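PDB 4I0N: necrotic enteritis toxin B from Clostridium perfringens, which is a pore-forming toxin of the alpha-hemolysin fold that probably assembles into a transmembrane beta-barrel in host cell membranes. Local coordinates for residues K68-M79 / N201-L212. Residues are numbered along the deposited sequence; the frame is centred on the assembly and turned at random.
Sequences KQIFGSKYYGKM and NGDKNFTDDRDL
Phe-206 lays its ring against the hairpin formed by strands 69-72 and 76-79. Over one face sits Met-79 CB, a CH-pi contact 3.7 Å from the centroid of the Phe-206 ring and 13° off its normal. Met-79 SD lies obliquely at 4.7 Å from the centroid of the Phe-206 ring, a Met-aromatic contact. The ring edge is driven into the hairpin backbone, where Phe-206 CZ comes within 3.4 Å of Gly-77 C, almost in the ring plane. Ile-70 lies alongside, pointing the other way, with CG2 3.8 Å from Phe-206 CD2. Gly-77 has no side chain to stand between the ring edge and the strand. At the hairpin turn Gly-202 N gives two weak hydrogen bonds, to Ser-73 O (2.8 Å) and Lys-74 O, while Gly-202 CA makes a C-H...O contact with Tyr-76 O. At the opposite end Lys-68, just ahead of strand 69-72, leaves extended (chi1 -170°) and turns at chi3, which brings its amine to Asp-209. Lys-68 NZ forms a salt bridge with Asp-209 OD1 at 2.7 Å, from above the carboxylate plane, and gives a second hydrogen bond to a water that donates to Thr-207 O. Strand 236-255 pairs with strand 76-92 through Gly-77 and Met-79, and its Leu-252 also touches Phe-206; Met-79 also touches Phe-193 in a loop and Ile-216 in helix 214-217. Residues 201-212 run from beside the hairpin turn to just before that helix, where Asp-209 touches Ser-217.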
loop_
_atom_site.group_PDB
_atom_site.type_symbol
_atom_site.label_atom_id
_atom_site.label_comp_id
_atom_site.label_asym_id
_atom_site.label_seq_id
_atom_site.Cartn_x
_atom_site.Cartn_y
_atom_site.Cartn_z
ATOM N N LYS A 68 10.612 9.465 8.018
ATOM C CA LYS A 68 10.494 10.867 8.433
ATOM C C LYS A 68 11.804 11.306 9.067
ATOM O O LYS A 68 12.369 10.585 9.881
ATOM C CB LYS A 68 9.385 11.052 9.467
ATOM C CG LYS A 68 9.075 12.516 9.743
ATOM C CD LYS A 68 8.573 12.743 11.175
ATOM C CE LYS A 68 9.695 12.931 12.141
ATOM N NZ LYS A 68 9.202 13.241 13.497
ATOM N N GLN A 69 12.277 12.490 8.693
ATOM C CA GLN A 69 13.591 12.971 9.158
ATOM C C GLN A 69 13.477 14.449 9.409
ATOM O O GLN A 69 12.797 15.131 8.666
ATOM C CB GLN A 69 14.665 12.748 8.077
ATOM C CG GLN A 69 14.926 11.302 7.784
ATOM C CD GLN A 69 16.034 11.055 6.797
ATOM O OE1 GLN A 69 16.659 11.981 6.278
ATOM N NE2 GLN A 69 16.293 9.784 6.529
ATOM N N ILE A 70 14.181 14.941 10.426
ATOM C CA ILE A 70 14.186 16.369 10.724
ATOM C C ILE A 70 15.622 16.861 10.758
ATOM O O ILE A 70 16.503 16.173 11.299
ATOM C CB ILE A 70 13.470 16.656 12.066
ATOM C CG1 ILE A 70 11.949 16.536 11.882
ATOM C CG2 ILE A 70 13.884 18.042 12.653
ATOM C CD1 ILE A 70 11.189 16.430 13.195
ATOM N N PHE A 71 15.862 18.024 10.140
ATOM C CA PHE A 71 17.168 18.684 10.188
ATOM C C PHE A 71 16.924 20.141 10.539
ATOM O O PHE A 71 15.793 20.646 10.416
ATOM C CB PHE A 71 17.909 18.597 8.845
ATOM C CG PHE A 71 17.976 17.208 8.269
ATOM C CD1 PHE A 71 19.112 16.432 8.425
ATOM C CD2 PHE A 71 16.892 16.676 7.570
ATOM C CE1 PHE A 71 19.173 15.127 7.881
ATOM C CE2 PHE A 71 16.945 15.388 7.032
ATOM C CZ PHE A 71 18.088 14.615 7.191
ATOM N N GLY A 72 17.961 20.827 10.993
ATOM C CA GLY A 72 17.797 22.250 11.199
ATOM C C GLY A 72 18.722 22.868 12.216
ATOM O O GLY A 72 19.656 22.231 12.734
ATOM N N SER A 73 18.434 24.129 12.498
ATOM C CA SER A 73 19.319 25.011 13.229
ATOM C C SER A 73 18.429 26.076 13.849
ATOM O O SER A 73 17.193 25.947 13.821
ATOM C CB SER A 73 20.293 25.661 12.250
ATOM O OG SER A 73 19.553 26.293 11.221
ATOM N N LYS A 74 19.046 27.125 14.407
ATOM C CA LYS A 74 18.281 28.174 15.076
ATOM C C LYS A 74 17.174 28.779 14.206
ATOM O O LYS A 74 16.045 28.930 14.667
ATOM C CB LYS A 74 19.205 29.285 15.597
ATOM C CG LYS A 74 18.473 30.337 16.406
ATOM C CD LYS A 74 19.440 31.055 17.333
ATOM C CE LYS A 74 18.781 32.268 17.975
ATOM N NZ LYS A 74 17.706 31.881 18.916
ATOM N N TYR A 75 17.504 29.129 12.961
ATOM C CA TYR A 75 16.572 29.883 12.099
ATOM C C TYR A 75 15.955 29.088 10.943
ATOM O O TYR A 75 15.234 29.643 10.121
ATOM C CB TYR A 75 17.283 31.109 11.534
ATOM C CG TYR A 75 17.806 32.045 12.606
ATOM C CD1 TYR A 75 16.931 32.828 13.360
ATOM C CD2 TYR A 75 19.165 32.149 12.855
ATOM C CE1 TYR A 75 17.395 33.696 14.339
ATOM C CE2 TYR A 75 19.645 33.026 13.838
ATOM C CZ TYR A 75 18.751 33.782 14.571
ATOM O OH TYR A 75 19.221 34.644 15.529
ATOM N N TYR A 76 16.255 27.799 10.877
ATOM C CA TYR A 76 15.892 26.987 9.721
ATOM C C TYR A 76 15.537 25.561 10.144
ATOM O O TYR A 76 16.168 24.987 11.033
ATOM C CB TYR A 76 17.044 26.988 8.703
ATOM C CG TYR A 76 16.781 26.134 7.489
ATOM C CD1 TYR A 76 16.057 26.637 6.406
ATOM C CD2 TYR A 76 17.239 24.812 7.434
ATOM C CE1 TYR A 76 15.804 25.839 5.290
ATOM C CE2 TYR A 76 16.991 24.012 6.332
ATOM C CZ TYR A 76 16.275 24.539 5.262
ATOM O OH TYR A 76 16.025 23.740 4.168
ATOM N N GLY A 77 14.528 24.984 9.498
ATOM C CA GLY A 77 14.201 23.590 9.759
ATOM C C GLY A 77 13.719 22.922 8.494
ATOM O O GLY A 77 13.112 23.568 7.645
ATOM N N LYS A 78 14.016 21.631 8.371
ATOM C CA LYS A 78 13.455 20.820 7.299
ATOM C C LYS A 78 12.985 19.484 7.818
ATOM O O LYS A 78 13.734 18.742 8.477
ATOM C CB LYS A 78 14.440 20.608 6.146
ATOM C CG LYS A 78 13.836 19.738 5.015
ATOM C CD LYS A 78 14.722 19.665 3.800
ATOM C CE LYS A 78 15.780 18.602 3.974
ATOM N NZ LYS A 78 16.472 18.412 2.686
ATOM N N MET A 79 11.728 19.184 7.513
ATOM C CA MET A 79 11.136 17.890 7.824
ATOM C C MET A 79 10.788 17.186 6.525
ATOM O O MET A 79 9.925 17.654 5.772
ATOM C CB MET A 79 9.875 18.091 8.674
ATOM C CG MET A 79 9.068 16.788 8.911
ATOM S SD MET A 79 7.640 17.171 9.947
ATOM C CE MET A 79 6.530 15.818 9.566
ATOM N N ASN A 201 13.675 26.721 18.299
ATOM C CA ASN A 201 14.626 26.631 17.192
ATOM C C ASN A 201 14.015 25.797 16.051
ATOM O O ASN A 201 13.064 25.041 16.280
ATOM C CB ASN A 201 15.932 25.983 17.648
ATOM C CG ASN A 201 16.797 26.917 18.493
ATOM O OD1 ASN A 201 16.411 28.038 18.824
ATOM N ND2 ASN A 201 17.976 26.450 18.831
ATOM N N GLY A 202 14.562 25.934 14.842
ATOM C CA GLY A 202 14.030 25.250 13.646
ATOM C C GLY A 202 13.905 23.743 13.778
ATOM O O GLY A 202 12.830 23.171 13.515
ATOM N N ASP A 203 14.979 23.081 14.201
ATOM C CA ASP A 203 14.919 21.620 14.356
ATOM C C ASP A 203 14.033 21.155 15.511
ATOM O O ASP A 203 13.771 19.952 15.663
ATOM C CB ASP A 203 16.325 20.995 14.429
ATOM C CG ASP A 203 17.120 21.458 15.629
ATOM O OD1 ASP A 203 16.864 22.568 16.163
ATOM O OD2 ASP A 203 18.026 20.691 16.040
ATOM N N LYS A 204 13.576 22.106 16.328
ATOM C CA LYS A 204 12.715 21.800 17.453
ATOM C C LYS A 204 11.293 22.309 17.241
ATOM O O LYS A 204 10.492 22.307 18.187
ATOM C CB LYS A 204 13.283 22.403 18.746
ATOM C CG LYS A 204 14.615 21.808 19.191
ATOM C CD LYS A 204 14.532 20.290 19.204
ATOM N N ASN A 205 10.978 22.731 16.012
ATOM C CA ASN A 205 9.704 23.417 15.765
ATOM C C ASN A 205 8.721 22.675 14.864
ATOM O O ASN A 205 7.838 23.289 14.268
ATOM C CB ASN A 205 9.899 24.845 15.240
ATOM C CG ASN A 205 8.646 25.704 15.454
ATOM O OD1 ASN A 205 7.914 25.487 16.421
ATOM N ND2 ASN A 205 8.386 26.656 14.555
ATOM N N PHE A 206 8.881 21.356 14.788
ATOM C CA PHE A 206 7.975 20.518 14.034
ATOM C C PHE A 206 7.075 19.728 14.973
ATOM O O PHE A 206 7.461 19.426 16.115
ATOM C CB PHE A 206 8.776 19.574 13.133
ATOM C CG PHE A 206 9.543 20.284 12.052
ATOM C CD1 PHE A 206 8.873 20.873 10.980
ATOM C CD2 PHE A 206 10.938 20.343 12.095
ATOM C CE1 PHE A 206 9.575 21.531 9.968
ATOM C CE2 PHE A 206 11.654 21.014 11.095
ATOM C CZ PHE A 206 10.979 21.603 10.032
ATOM N N THR A 207 5.870 19.417 14.493
ATOM C CA THR A 207 4.913 18.567 15.215
ATOM C C THR A 207 5.605 17.334 15.827
ATOM O O THR A 207 6.324 16.619 15.130
ATOM C CB THR A 207 3.787 18.112 14.243
ATOM O OG1 THR A 207 3.236 19.263 13.606
ATOM C CG2 THR A 207 2.673 17.360 14.967
ATOM N N ASP A 208 5.388 17.094 17.123
ATOM C CA ASP A 208 5.881 15.881 17.799
ATOM C C ASP A 208 5.329 14.615 17.154
ATOM O O ASP A 208 4.195 14.625 16.667
ATOM C CB ASP A 208 5.473 15.893 19.279
ATOM C CG ASP A 208 6.133 17.012 20.061
ATOM O OD1 ASP A 208 7.238 17.442 19.664
ATOM O OD2 ASP A 208 5.545 17.461 21.083
ATOM N N ASP A 209 6.112 13.534 17.173
ATOM C CA ASP A 209 5.684 12.235 16.620
ATOM C C ASP A 209 4.329 11.764 17.108
ATOM O O ASP A 209 3.535 11.276 16.320
ATOM C CB ASP A 209 6.680 11.117 16.919
ATOM C CG ASP A 209 7.857 11.086 15.966
ATOM O OD1 ASP A 209 7.708 11.325 14.747
ATOM O OD2 ASP A 209 8.950 10.790 16.462
ATOM N N ARG A 210 4.078 11.880 18.415
ATOM C CA ARG A 210 2.801 11.427 18.990
ATOM C C ARG A 210 1.579 12.217 18.484
ATOM O O ARG A 210 0.436 11.746 18.617
ATOM C CB ARG A 210 2.869 11.455 20.523
ATOM N N ASP A 211 1.818 13.390 17.885
ATOM C CA ASP A 211 0.741 14.188 17.293
ATOM C C ASP A 211 0.638 14.045 15.774
ATOM O O ASP A 211 -0.155 14.747 15.164
ATOM C CB ASP A 211 0.918 15.671 17.612
ATOM C CG ASP A 211 0.965 15.951 19.100
ATOM O OD1 ASP A 211 0.352 15.186 19.878
ATOM O OD2 ASP A 211 1.631 16.934 19.477
ATOM N N LEU A 212 1.470 13.187 15.177
ATOM C CA LEU A 212 1.423 12.944 13.745
ATOM C C LEU A 212 0.692 11.640 13.465
ATOM O O LEU A 212 0.671 10.731 14.296
ATOM C CB LEU A 212 2.848 12.820 13.190
ATOM C CG LEU A 212 3.722 14.054 13.120
ATOM C CD1 LEU A 212 5.132 13.610 12.802
ATOM C CD2 LEU A 212 3.194 14.996 12.056
HETATM O O HOH W 1 7.847 15.933 12.935
#